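Local coordinates for glutathione S-transferase-like protein (PDB 4GLT) that binds glutathione and probably acts as a glutathione S-transferase, at residues I71-L74 against E80-Y83; V87-L92 against H100-D105; G121-A126 against L185-L190; R157-D162 against I179-M184; E172-A177 against A209-R214. All coordinates share one frame; numbering follows the deposited sequence.

Contact 1: I71-L74 against E80-Y83; sequences IPVL and ESLY. With GSH (glutathione), chain E.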
# COMPACT_ATOMS: atom_id res chain seq x y z
N ILE A 71 -0.13 -9.93 7.43
CA ILE A 71 0.08 -10.93 6.40
C ILE A 71 -0.34 -10.29 5.07
O ILE A 71 -1.17 -9.39 5.07
CB ILE A 71 -0.76 -12.18 6.73
CG1 ILE A 71 0.05 -13.14 7.59
CG2 ILE A 71 -1.25 -12.86 5.46
CD1 ILE A 71 0.73 -12.47 8.77
N PRO A 72 0.24 -10.72 3.94
CA PRO A 72 1.27 -11.75 3.81
C PRO A 72 2.66 -11.21 4.14
O PRO A 72 2.92 -10.02 3.97
CB PRO A 72 1.21 -12.10 2.32
CG PRO A 72 0.80 -10.83 1.66
CD PRO A 72 -0.00 -10.03 2.66
N VAL A 73 3.55 -12.11 4.52
CA VAL A 73 4.97 -11.85 4.63
C VAL A 73 5.70 -12.93 3.87
O VAL A 73 5.42 -14.10 4.06
CB VAL A 73 5.45 -11.95 6.06
CG1 VAL A 73 6.83 -11.41 6.16
CG2 VAL A 73 4.53 -11.22 6.96
N LEU A 74 6.64 -12.56 3.01
CA LEU A 74 7.52 -13.55 2.40
C LEU A 74 8.85 -13.60 3.15
O LEU A 74 9.61 -12.63 3.14
CB LEU A 74 7.77 -13.25 0.91
CG LEU A 74 8.42 -14.36 0.07
CD1 LEU A 74 7.38 -15.31 -0.51
CD2 LEU A 74 9.26 -13.77 -1.04
N GLU A 80 15.30 -13.17 5.90
CA GLU A 80 14.90 -11.78 5.73
C GLU A 80 13.52 -11.73 5.10
O GLU A 80 13.24 -12.47 4.16
CB GLU A 80 15.91 -11.00 4.89
CG GLU A 80 15.47 -10.71 3.46
CD GLU A 80 15.83 -9.30 3.03
OE1 GLU A 80 15.91 -8.41 3.90
OE2 GLU A 80 16.03 -9.07 1.81
N SER A 81 12.66 -10.86 5.61
CA SER A 81 11.26 -10.87 5.20
C SER A 81 10.84 -9.64 4.40
O SER A 81 11.18 -8.52 4.75
CB SER A 81 10.34 -11.10 6.40
OG SER A 81 10.63 -10.20 7.46
N LEU A 82 10.03 -9.89 3.39
CA LEU A 82 9.47 -8.84 2.55
C LEU A 82 7.96 -8.72 2.77
O LEU A 82 7.25 -9.71 2.82
CB LEU A 82 9.73 -9.16 1.09
CG LEU A 82 11.16 -9.24 0.59
CD1 LEU A 82 11.14 -9.72 -0.84
CD2 LEU A 82 11.84 -7.91 0.68
N TYR A 83 7.50 -7.48 2.92
CA TYR A 83 6.11 -7.12 3.07
C TYR A 83 6.11 -5.70 2.53
O TYR A 83 7.16 -5.09 2.51
CB TYR A 83 5.74 -7.12 4.55
CG TYR A 83 6.71 -6.31 5.38
CD1 TYR A 83 6.48 -4.98 5.62
CD2 TYR A 83 7.86 -6.87 5.87
CE1 TYR A 83 7.36 -4.24 6.35
CE2 TYR A 83 8.75 -6.13 6.60
CZ TYR A 83 8.48 -4.81 6.83
OH TYR A 83 9.35 -4.05 7.55
N1 GSH E . -1.02 -3.57 2.74
CA1 GSH E . -0.91 -4.98 3.16
C1 GSH E . -0.72 -5.74 1.89
O11 GSH E . -0.15 -6.84 1.89
O12 GSH E . -1.12 -5.20 0.83
CB1 GSH E . -2.17 -5.39 3.95
CG1 GSH E . -2.10 -6.83 4.48
CD1 GSH E . -3.38 -7.20 5.23
OE1 GSH E . -4.23 -6.35 5.46
N2 GSH E . -3.51 -8.48 5.61
CA2 GSH E . -4.57 -9.04 6.45
C2 GSH E . -5.92 -9.12 5.76
O2 GSH E . -6.00 -9.38 4.57
CB2 GSH E . -4.67 -8.29 7.77
SG2 GSH E . -3.21 -8.59 8.80
N3 GSH E . -6.99 -8.92 6.52
CA3 GSH E . -8.34 -8.88 5.97
C3 GSH E . -9.02 -10.23 5.97
O31 GSH E . -10.27 -10.26 5.95
O32 GSH E . -8.32 -11.27 5.98
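Leu74 and Leu82 form an antiparallel hydrogen-bonded pair, and this pair is the tight part of the hairpin. Leu74 N donates to Leu82 O at 2.9 Å, and Leu82 N returns to Leu74 O at 2.8 Å. The same Leu74 O also takes a CA-H...O contact from Ser81 CA (3.2 Å). On one face the two leucines lie side by side more loosely, Leu74 CD2 being 4.5 Å from Leu82 CD1. Val73 uses CG1, anti to its backbone N (chi1 -169°), to press on Ser81 CB at 3.5 Å. The solvent side is at the Glu80 end, whose side chain points off the hairpin. At the other end the cis peptide bond between Ile71 and Pro72, the hallmark of the thioredoxin-like GST domain, brings both residues to glutathione. Strand 24-27 lies beyond strand 73-75, helix 85-93 covers the leucine face, and Tyr83 OH is hydrogen-bonded to Arg114 of the second subunit.

Contact 2: V87-L92 against H100-D105; sequences VIVEYL and HLIPQD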
# COMPACT_ATOMS: atom_id res chain seq x y z
N VAL A 87 5.26 -4.96 -2.45
CA VAL A 87 6.69 -5.23 -2.54
C VAL A 87 6.94 -6.70 -2.96
O VAL A 87 7.70 -6.96 -3.90
CB VAL A 87 7.38 -4.96 -1.19
CG1 VAL A 87 8.89 -5.08 -1.33
CG2 VAL A 87 6.98 -3.58 -0.67
N ILE A 88 6.29 -7.63 -2.27
CA ILE A 88 6.46 -9.07 -2.47
C ILE A 88 6.23 -9.52 -3.91
O ILE A 88 6.98 -10.32 -4.47
CB ILE A 88 5.52 -9.87 -1.54
CG1 ILE A 88 5.91 -9.64 -0.07
CG2 ILE A 88 5.59 -11.36 -1.85
CD1 ILE A 88 4.86 -10.08 0.92
N VAL A 89 5.16 -9.01 -4.49
CA VAL A 89 4.80 -9.26 -5.88
C VAL A 89 5.78 -8.69 -6.92
O VAL A 89 5.85 -9.18 -8.05
CB VAL A 89 3.38 -8.70 -6.16
CG1 VAL A 89 3.26 -8.22 -7.60
CG2 VAL A 89 2.32 -9.74 -5.83
N GLU A 90 6.52 -7.65 -6.58
CA GLU A 90 7.52 -7.16 -7.53
C GLU A 90 8.74 -8.07 -7.45
O GLU A 90 9.30 -8.48 -8.46
CB GLU A 90 7.91 -5.70 -7.27
CG GLU A 90 8.78 -5.13 -8.38
CD GLU A 90 8.84 -3.61 -8.36
OE1 GLU A 90 8.76 -3.01 -7.27
OE2 GLU A 90 9.00 -3.02 -9.45
N TYR A 91 9.11 -8.41 -6.22
CA TYR A 91 10.17 -9.38 -5.99
C TYR A 91 9.99 -10.70 -6.77
O TYR A 91 10.92 -11.17 -7.40
CB TYR A 91 10.26 -9.67 -4.50
CG TYR A 91 11.25 -10.74 -4.16
CD1 TYR A 91 12.61 -10.46 -4.10
CD2 TYR A 91 10.84 -12.04 -3.92
CE1 TYR A 91 13.52 -11.44 -3.79
CE2 TYR A 91 11.75 -13.03 -3.60
CZ TYR A 91 13.09 -12.72 -3.54
OH TYR A 91 14.00 -13.70 -3.24
N LEU A 92 8.79 -11.28 -6.71
CA LEU A 92 8.55 -12.59 -7.32
C LEU A 92 8.49 -12.54 -8.85
O LEU A 92 8.95 -13.47 -9.52
CB LEU A 92 7.27 -13.22 -6.77
CG LEU A 92 7.25 -13.62 -5.29
CD1 LEU A 92 5.82 -13.82 -4.81
CD2 LEU A 92 8.07 -14.88 -5.06
N HIS A 100 5.57 -11.86 -17.65
CA HIS A 100 5.82 -10.59 -17.03
C HIS A 100 4.53 -10.13 -16.40
O HIS A 100 3.67 -9.58 -17.08
CB HIS A 100 6.26 -9.58 -18.08
CG HIS A 100 7.23 -10.14 -19.07
ND1 HIS A 100 8.46 -9.57 -19.30
CD2 HIS A 100 7.14 -11.20 -19.90
CE1 HIS A 100 9.10 -10.27 -20.23
NE2 HIS A 100 8.32 -11.26 -20.61
N LEU A 101 4.40 -10.36 -15.11
CA LEU A 101 3.25 -9.89 -14.37
C LEU A 101 3.29 -8.38 -14.33
O LEU A 101 2.26 -7.72 -14.39
CB LEU A 101 3.19 -10.52 -12.99
CG LEU A 101 3.03 -12.04 -13.04
CD1 LEU A 101 2.94 -12.65 -11.67
CD2 LEU A 101 1.83 -12.42 -13.86
N ILE A 102 4.49 -7.83 -14.19
CA ILE A 102 4.67 -6.40 -14.27
C ILE A 102 5.46 -6.06 -15.52
O ILE A 102 6.63 -6.38 -15.62
CB ILE A 102 5.46 -5.90 -13.08
CG1 ILE A 102 4.74 -6.27 -11.79
CG2 ILE A 102 5.65 -4.42 -13.16
CD1 ILE A 102 5.49 -5.89 -10.57
N PRO A 103 4.83 -5.38 -16.46
CA PRO A 103 5.47 -5.07 -17.73
C PRO A 103 6.77 -4.28 -17.58
O PRO A 103 6.89 -3.42 -16.71
CB PRO A 103 4.42 -4.22 -18.46
CG PRO A 103 3.13 -4.66 -17.87
CD PRO A 103 3.44 -4.90 -16.42
N GLN A 104 7.74 -4.59 -18.43
CA GLN A 104 9.01 -3.87 -18.47
C GLN A 104 8.84 -2.43 -18.96
O GLN A 104 9.49 -1.52 -18.45
CB GLN A 104 10.00 -4.63 -19.38
CG GLN A 104 11.39 -4.04 -19.46
CD GLN A 104 12.43 -5.08 -19.87
OE1 GLN A 104 12.19 -6.28 -19.77
NE2 GLN A 104 13.59 -4.61 -20.32
N ASP A 105 7.96 -2.22 -19.93
CA ASP A 105 7.72 -0.88 -20.47
C ASP A 105 7.06 0.04 -19.44
O ASP A 105 6.06 -0.33 -18.81
CB ASP A 105 6.87 -0.94 -21.74
CG ASP A 105 6.28 0.41 -22.11
OD1 ASP A 105 6.96 1.43 -21.88
OD2 ASP A 105 5.15 0.45 -22.63
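Ile102 reaches from the loop to helix 85-93 with a single methyl, CD1, which carries the whole contact. That methyl sits 3.9 Å from Glu90 CA and 4.0 Å from Glu90 CG, so it rests on the root of the glutamate side chain and not on its carboxylate. Val89 gives a looser apolar neighbour, its CG1 lying 4.4 Å from the same CD1. The isoleucine is extended (chi2 177°), which carries CD1 straight out to the helix, and the side chains of Glu90 and Ile102 cross at about a right angle. No hydrogen bond joins the segments.

One shell out, polar groups set both partners in place. Asp93, at the end of the helix, accepts from the backbone N of both Leu101 and Ile102, and this fixes the loop close to the helix. The carboxylate of Glu90 turns to the dimer partner, where OE2 makes a salt bridge with Lys109 of the second subunit. This loop links the thioredoxin-like domain to the all-helical one. Around it, Leu101 packs on helix 32-44, Ile102 on Arg113 of helix 106-133 and, with Val89, on Leu176 at the start of helix 176-191.

Contact 3: G121-A126 against L185-L190; sequences GVTDAA and LGYLEL. With GSH (glutathione), chain E.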
# COMPACT_ATOMS: atom_id res chain seq x y z
N GLY A 121 -7.13 -0.62 -3.16
CA GLY A 121 -7.83 0.46 -2.47
C GLY A 121 -9.28 0.10 -2.18
O GLY A 121 -9.79 0.37 -1.09
N VAL A 122 -9.93 -0.50 -3.16
CA VAL A 122 -11.27 -1.02 -2.99
C VAL A 122 -11.28 -2.08 -1.90
O VAL A 122 -12.18 -2.12 -1.05
CB VAL A 122 -11.79 -1.62 -4.31
CG1 VAL A 122 -13.10 -2.35 -4.09
CG2 VAL A 122 -11.96 -0.53 -5.34
N THR A 123 -10.26 -2.93 -1.90
CA THR A 123 -10.18 -3.99 -0.90
C THR A 123 -10.02 -3.33 0.47
O THR A 123 -10.67 -3.74 1.43
CB THR A 123 -9.00 -4.95 -1.20
OG1 THR A 123 -9.04 -5.35 -2.58
CG2 THR A 123 -9.09 -6.18 -0.35
N ASP A 124 -9.20 -2.28 0.56
CA ASP A 124 -9.00 -1.61 1.85
C ASP A 124 -10.33 -1.08 2.32
O ASP A 124 -10.60 -1.05 3.51
CB ASP A 124 -8.02 -0.43 1.78
CG ASP A 124 -6.70 -0.78 1.11
OD1 ASP A 124 -6.07 -1.78 1.49
OD2 ASP A 124 -6.27 -0.02 0.20
N ALA A 125 -11.16 -0.63 1.38
CA ALA A 125 -12.42 0.01 1.73
C ALA A 125 -13.38 -1.05 2.29
O ALA A 125 -14.02 -0.83 3.32
CB ALA A 125 -13.02 0.73 0.53
N ALA A 126 -13.41 -2.20 1.63
CA ALA A 126 -14.20 -3.34 2.07
C ALA A 126 -13.76 -3.88 3.43
O ALA A 126 -14.59 -4.20 4.28
CB ALA A 126 -14.15 -4.45 1.03
N LEU A 185 -12.55 -8.84 -6.17
CA LEU A 185 -13.89 -9.37 -6.38
C LEU A 185 -14.18 -10.58 -5.47
O LEU A 185 -15.25 -10.66 -4.85
CB LEU A 185 -14.06 -9.78 -7.83
CG LEU A 185 -13.85 -8.65 -8.84
CD1 LEU A 185 -13.57 -9.18 -10.24
CD2 LEU A 185 -15.05 -7.71 -8.85
N GLY A 186 -13.24 -11.51 -5.42
CA GLY A 186 -13.39 -12.68 -4.58
C GLY A 186 -13.56 -12.26 -3.14
O GLY A 186 -14.31 -12.88 -2.39
N TYR A 187 -12.89 -11.19 -2.76
CA TYR A 187 -13.05 -10.69 -1.41
C TYR A 187 -14.47 -10.21 -1.19
O TYR A 187 -15.11 -10.50 -0.17
CB TYR A 187 -12.05 -9.58 -1.07
CG TYR A 187 -12.07 -9.27 0.40
CD1 TYR A 187 -11.70 -10.24 1.33
CD2 TYR A 187 -12.49 -8.04 0.88
CE1 TYR A 187 -11.72 -9.99 2.68
CE2 TYR A 187 -12.52 -7.78 2.25
CZ TYR A 187 -12.13 -8.76 3.13
OH TYR A 187 -12.15 -8.54 4.49
N LEU A 188 -14.99 -9.47 -2.17
CA LEU A 188 -16.38 -9.03 -2.07
C LEU A 188 -17.29 -10.23 -1.85
O LEU A 188 -18.12 -10.23 -0.94
CB LEU A 188 -16.80 -8.23 -3.30
CG LEU A 188 -15.96 -6.97 -3.49
CD1 LEU A 188 -16.58 -6.06 -4.54
CD2 LEU A 188 -15.81 -6.22 -2.17
N GLU A 189 -17.13 -11.26 -2.67
CA GLU A 189 -17.99 -12.43 -2.54
C GLU A 189 -17.87 -13.05 -1.16
O GLU A 189 -18.86 -13.48 -0.57
CB GLU A 189 -17.65 -13.45 -3.62
CG GLU A 189 -18.01 -13.00 -5.02
CD GLU A 189 -18.32 -14.17 -5.93
OE1 GLU A 189 -18.07 -15.32 -5.52
OE2 GLU A 189 -18.82 -13.93 -7.05
N LEU A 190 -16.66 -13.11 -0.64
CA LEU A 190 -16.45 -13.70 0.67
C LEU A 190 -17.19 -12.91 1.74
O LEU A 190 -17.82 -13.48 2.62
CB LEU A 190 -14.95 -13.76 1.01
CG LEU A 190 -14.58 -14.03 2.47
CD1 LEU A 190 -15.10 -15.39 2.92
CD2 LEU A 190 -13.08 -13.93 2.68
N1 GSH E . -1.02 -3.57 2.74
CA1 GSH E . -0.91 -4.98 3.16
C1 GSH E . -0.72 -5.74 1.89
O11 GSH E . -0.15 -6.84 1.89
O12 GSH E . -1.12 -5.20 0.83
CB1 GSH E . -2.17 -5.39 3.95
CG1 GSH E . -2.10 -6.83 4.48
CD1 GSH E . -3.38 -7.20 5.23
OE1 GSH E . -4.23 -6.35 5.46
N2 GSH E . -3.51 -8.48 5.61
CA2 GSH E . -4.57 -9.04 6.45
C2 GSH E . -5.92 -9.12 5.76
O2 GSH E . -6.00 -9.38 4.57
CB2 GSH E . -4.67 -8.29 7.77
SG2 GSH E . -3.21 -8.59 8.80
N3 GSH E . -6.99 -8.92 6.52
CA3 GSH E . -8.34 -8.88 5.97
C3 GSH E . -9.02 -10.23 5.97
O31 GSH E . -10.27 -10.26 5.95
O32 GSH E . -8.32 -11.27 5.98
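The helical-domain side of the glutathione site is built where segments 121-126 of helix 106-133 and 185-190 of helix 176-191 run nearly parallel, and Tyr187 meets Ala126 and Thr123 there. The short segments have axes 10.1 Å apart at an angle of 15°. Ala126 CB lies in the plane of the Tyr187 ring, at its edge, 3.9 Å from CE2. Thr123 CG2 approaches the ring obliquely, 4.1 Å from Tyr187 CD2. The next residue, Leu188, reaches over with CD2, which touches Ala126 CB at 4.0 Å, and the alanine methyl thus meets both ring and leucine.

With CG anti to the backbone N (chi1 -169°), the tyrosine ring is turned toward the ligand and brings its hydroxyl to the glycine carboxylate: Tyr187 OH donates to GSH O31 at 2.9 Å. Arg191 NE bonds the same hydroxyl, while Arg191 NH2 also binds glutathione. A phenylalanine in place of Tyr187 would probably leave GSH O31 short of one hydrogen bond and Arg191 NE without its hydroxyl partner. Pro32 of helix 32-44 also touches Tyr187, helix 142-162 lies against Ala125 and Leu188, and helix 202-212 packs on Leu185.

Contact 4: R157-D162 against I179-M184; sequences RRMDQD and IAVGCM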
# COMPACT_ATOMS: atom_id res chain seq x y z
N ARG A 157 -17.35 0.74 -10.45
CA ARG A 157 -17.92 1.36 -11.64
C ARG A 157 -16.80 1.77 -12.58
O ARG A 157 -16.90 1.59 -13.79
CB ARG A 157 -18.78 2.57 -11.29
CG ARG A 157 -20.13 2.20 -10.70
CD ARG A 157 -21.13 3.33 -10.80
NE ARG A 157 -22.50 2.84 -10.67
CZ ARG A 157 -23.58 3.61 -10.63
NH1 ARG A 157 -23.46 4.93 -10.72
NH2 ARG A 157 -24.79 3.07 -10.51
N ARG A 158 -15.73 2.31 -12.01
CA ARG A 158 -14.60 2.74 -12.81
C ARG A 158 -13.94 1.56 -13.50
O ARG A 158 -13.70 1.58 -14.70
CB ARG A 158 -13.59 3.49 -11.95
CG ARG A 158 -12.31 3.88 -12.68
CD ARG A 158 -12.60 4.93 -13.75
NE ARG A 158 -11.44 5.23 -14.58
CZ ARG A 158 -11.29 6.36 -15.27
NH1 ARG A 158 -12.24 7.29 -15.22
NH2 ARG A 158 -10.21 6.57 -16.01
N MET A 159 -13.61 0.52 -12.73
CA MET A 159 -13.01 -0.65 -13.33
C MET A 159 -13.91 -1.16 -14.46
O MET A 159 -13.45 -1.40 -15.58
CB MET A 159 -12.76 -1.72 -12.28
CG MET A 159 -11.53 -1.43 -11.43
SD MET A 159 -11.35 -2.49 -9.99
CE MET A 159 -9.83 -1.85 -9.28
N ASP A 160 -15.20 -1.27 -14.17
CA ASP A 160 -16.14 -1.81 -15.13
C ASP A 160 -16.18 -1.01 -16.43
O ASP A 160 -16.33 -1.58 -17.50
CB ASP A 160 -17.54 -1.92 -14.54
CG ASP A 160 -18.51 -2.61 -15.49
OD1 ASP A 160 -19.48 -1.95 -15.93
OD2 ASP A 160 -18.29 -3.79 -15.83
N GLN A 161 -16.05 0.31 -16.33
CA GLN A 161 -15.99 1.15 -17.53
C GLN A 161 -14.70 0.93 -18.30
O GLN A 161 -14.68 0.97 -19.53
CB GLN A 161 -16.11 2.63 -17.16
CG GLN A 161 -17.53 3.09 -16.87
CD GLN A 161 -17.56 4.22 -15.87
OE1 GLN A 161 -18.47 5.05 -15.89
NE2 GLN A 161 -16.56 4.27 -14.99
N ASP A 162 -13.62 0.70 -17.56
CA ASP A 162 -12.32 0.53 -18.18
C ASP A 162 -12.17 -0.79 -18.91
O ASP A 162 -11.22 -0.98 -19.68
CB ASP A 162 -11.22 0.71 -17.13
CG ASP A 162 -11.12 2.13 -16.67
OD1 ASP A 162 -11.81 2.98 -17.25
OD2 ASP A 162 -10.35 2.41 -15.73
N ILE A 179 -4.83 -10.06 -11.76
CA ILE A 179 -4.79 -10.81 -10.52
C ILE A 179 -5.40 -9.99 -9.40
O ILE A 179 -6.18 -10.50 -8.59
CB ILE A 179 -3.35 -11.20 -10.15
CG1 ILE A 179 -2.77 -12.13 -11.21
CG2 ILE A 179 -3.32 -11.84 -8.78
CD1 ILE A 179 -1.38 -12.65 -10.88
N ALA A 180 -5.06 -8.71 -9.36
CA ALA A 180 -5.48 -7.87 -8.25
C ALA A 180 -6.99 -7.67 -8.28
O ALA A 180 -7.65 -7.67 -7.24
CB ALA A 180 -4.76 -6.54 -8.29
N VAL A 181 -7.52 -7.49 -9.48
CA VAL A 181 -8.95 -7.33 -9.65
C VAL A 181 -9.71 -8.62 -9.29
O VAL A 181 -10.83 -8.56 -8.79
CB VAL A 181 -9.27 -6.89 -11.09
CG1 VAL A 181 -10.74 -7.11 -11.42
CG2 VAL A 181 -8.88 -5.43 -11.27
N GLY A 182 -9.09 -9.77 -9.52
CA GLY A 182 -9.70 -11.04 -9.14
C GLY A 182 -9.77 -11.20 -7.62
O GLY A 182 -10.84 -11.45 -7.05
N CYS A 183 -8.64 -11.05 -6.97
CA CYS A 183 -8.59 -11.16 -5.52
C CYS A 183 -9.57 -10.20 -4.85
O CYS A 183 -10.21 -10.56 -3.85
CB CYS A 183 -7.16 -10.96 -5.02
SG CYS A 183 -6.03 -12.18 -5.76
N MET A 184 -9.68 -9.00 -5.40
CA MET A 184 -10.63 -7.98 -4.94
C MET A 184 -12.09 -8.46 -4.98
O MET A 184 -12.79 -8.44 -3.95
CB MET A 184 -10.51 -6.70 -5.79
CG MET A 184 -11.59 -5.68 -5.48
SD MET A 184 -11.83 -4.45 -6.77
CE MET A 184 -12.25 -5.49 -8.16
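Met159 faces Val181 and Met184 across the gap between helices 142-162 and 176-191, and its sulfur does most of the touching. From CB the chain runs out extended, CG anti to the carbonyl carbon (chi1 -78°) and the outer torsions near 180°. CB and CG lie short of the other helix, and contact begins at SD. That atom is 3.6 Å from Met184 CE and 3.8 Å from Met184 SD, while on another side Val181 CG2 approaches it at 4.0 Å. The terminal CE then goes on past the partner sulfur, 4.1 Å from Met184 SD.

The two methionines slide past each other in opposite directions, thioether beside thioether. Met184 turns at its last torsion (chi3 59°), and that bend lays its methyl against the sulfur of Met159 where a straight chain would carry it elsewhere. All three residues are buried, and no hydrogen bond links the segments, so the contact is purely apolar. On the outer surface of helix 142-162, Arg158 NE makes a salt bridge with Asp162 OD2 (3.2 Å) one turn on.

Trp115, Leu118 and Ala119 of helix 106-133 and Leu204 of helix 202-212 also pack on Met159. This is part of the hydrophobic core of the all-helical C-terminal domain of a GST, in which helix 176-191 packs against helices 106-133, 142-162 and 202-212.

Contact 5: E172-A177 against A209-R214; sequences ESFSLA and AAMMKR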
# COMPACT_ATOMS: atom_id res chain seq x y z
N GLU A 172 -3.64 -5.71 -23.19
CA GLU A 172 -4.22 -6.98 -23.59
C GLU A 172 -3.44 -8.21 -23.15
O GLU A 172 -3.49 -9.23 -23.83
CB GLU A 172 -4.45 -7.00 -25.09
CG GLU A 172 -5.86 -7.41 -25.45
CD GLU A 172 -6.84 -6.28 -25.25
OE1 GLU A 172 -6.46 -5.13 -25.48
OE2 GLU A 172 -8.00 -6.54 -24.87
N SER A 173 -2.74 -8.13 -22.03
CA SER A 173 -2.02 -9.30 -21.51
C SER A 173 -2.10 -9.44 -20.01
O SER A 173 -1.98 -8.47 -19.27
CB SER A 173 -0.56 -9.36 -21.98
OG SER A 173 0.04 -8.08 -21.99
N PHE A 174 -2.30 -10.68 -19.60
CA PHE A 174 -2.53 -11.02 -18.23
C PHE A 174 -1.42 -10.43 -17.37
O PHE A 174 -0.24 -10.72 -17.57
CB PHE A 174 -2.58 -12.54 -18.10
CG PHE A 174 -2.86 -13.00 -16.71
CD1 PHE A 174 -4.15 -13.01 -16.23
CD2 PHE A 174 -1.83 -13.43 -15.89
CE1 PHE A 174 -4.41 -13.42 -14.93
CE2 PHE A 174 -2.08 -13.86 -14.60
CZ PHE A 174 -3.37 -13.85 -14.12
N SER A 175 -1.79 -9.57 -16.43
CA SER A 175 -0.79 -8.98 -15.57
C SER A 175 -1.24 -8.97 -14.12
O SER A 175 -2.34 -9.42 -13.78
CB SER A 175 -0.50 -7.55 -16.02
OG SER A 175 -1.67 -6.76 -15.99
N LEU A 176 -0.35 -8.46 -13.27
CA LEU A 176 -0.67 -8.19 -11.89
C LEU A 176 -2.04 -7.51 -11.79
O LEU A 176 -2.80 -7.78 -10.87
CB LEU A 176 0.43 -7.31 -11.29
CG LEU A 176 0.34 -6.93 -9.82
CD1 LEU A 176 0.27 -8.19 -8.96
CD2 LEU A 176 1.53 -6.05 -9.43
N ALA A 177 -2.35 -6.63 -12.74
CA ALA A 177 -3.63 -5.93 -12.71
C ALA A 177 -4.78 -6.93 -12.54
O ALA A 177 -5.51 -6.91 -11.55
CB ALA A 177 -3.81 -5.11 -13.98
N ALA A 209 -14.95 -14.23 -14.73
CA ALA A 209 -15.16 -15.50 -15.39
C ALA A 209 -13.83 -16.06 -15.88
O ALA A 209 -13.41 -17.14 -15.46
CB ALA A 209 -16.13 -15.35 -16.55
N ALA A 210 -13.16 -15.31 -16.76
CA ALA A 210 -11.82 -15.69 -17.22
C ALA A 210 -10.90 -16.11 -16.06
O ALA A 210 -10.23 -17.13 -16.13
CB ALA A 210 -11.20 -14.54 -18.00
N MET A 211 -10.86 -15.30 -15.01
CA MET A 211 -10.02 -15.57 -13.84
C MET A 211 -10.36 -16.87 -13.12
O MET A 211 -9.47 -17.64 -12.74
CB MET A 211 -10.11 -14.41 -12.84
CG MET A 211 -9.60 -13.07 -13.38
SD MET A 211 -7.84 -13.09 -13.74
CE MET A 211 -7.20 -13.73 -12.20
N MET A 212 -11.65 -17.11 -12.91
CA MET A 212 -12.10 -18.35 -12.28
C MET A 212 -11.65 -19.60 -13.03
O MET A 212 -11.74 -20.71 -12.50
CB MET A 212 -13.62 -18.35 -12.17
CG MET A 212 -14.15 -17.61 -10.96
SD MET A 212 -13.43 -18.30 -9.47
CE MET A 212 -14.71 -17.94 -8.27
N LYS A 213 -11.17 -19.42 -14.25
CA LYS A 213 -10.75 -20.55 -15.08
C LYS A 213 -9.27 -20.89 -14.91
O LYS A 213 -8.76 -21.82 -15.55
CB LYS A 213 -11.07 -20.29 -16.56
CG LYS A 213 -12.55 -20.30 -16.89
CD LYS A 213 -12.80 -19.81 -18.31
CE LYS A 213 -14.28 -19.61 -18.59
NZ LYS A 213 -15.05 -20.89 -18.45
N ARG A 214 -8.59 -20.19 -14.01
CA ARG A 214 -7.19 -20.46 -13.75
C ARG A 214 -7.01 -21.18 -12.43
O ARG A 214 -7.53 -20.76 -11.41
CB ARG A 214 -6.39 -19.16 -13.73
CG ARG A 214 -6.45 -18.36 -15.00
CD ARG A 214 -5.38 -17.31 -15.02
NE ARG A 214 -5.22 -16.76 -16.35
CZ ARG A 214 -4.09 -16.78 -17.04
NH1 ARG A 214 -3.01 -17.31 -16.53
NH2 ARG A 214 -4.05 -16.26 -18.25
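The backbones stay well apart here, Phe174 CA and Met211 CA being 9.8 Å from each other, so Phe174, before the start of helix 176-191, is bridged by side chains alone to the end of helix 202-212 and the residues just after it. The Phe174 ring is the centre. Over one face lies the guanidinium of Arg214, stacked nearly flat with the planes at 8° and the centres 3.9 Å apart. Arg214 CZ stands almost above the middle of the ring, a cation-pi contact, and Arg214 NE is 3.7 Å from Phe174 CE1. The arginine gets there by an extended chain from CG to NE, running past the ring in the opposite sense.

Met211 comes to the rim instead. Its SD lies in the ring plane, 3.6 Å from Phe174 CE1, a Met-aromatic contact at the edge. The Met211 side chain is folded at chi2 and chi3 (-65° and -51°), which brings SD and CE to the ring.

Replacing Phe174 with an alanine would probably leave the Arg214 guanidinium without its flat support and open a gap beside Met211 SD. Arg214 NH1 has a second mate in Glu43 of helix 32-44, a residue that also packs on the Phe174 side chain. Trp168 meets Phe174 edge-to-face, and Ile179 of helix 176-191 packs on it too.

Contact 1 and the helix half of contact 2 belong to the thioredoxin-like domain, and they touch through Leu82 and Tyr91, with centres about 16 Å apart. Contacts 3, 4 and 5 lie in the helical domain and all use helix 176-191. Contact 4 is nested within the loop closed by contact 3, while contact 5 crosses both along the chain. The centres of contacts 3 and 4 are about 10 Å apart, those of 4 and 5 about 11 Å. Contact 2 meets contact 5 where Leu101 and Val89 reach Leu176, tying the thioredoxin-like domain to the start of helix 176-191. Contacts 1 and 3, centres about 21 Å apart, both reach glutathione, so the two domains share the site.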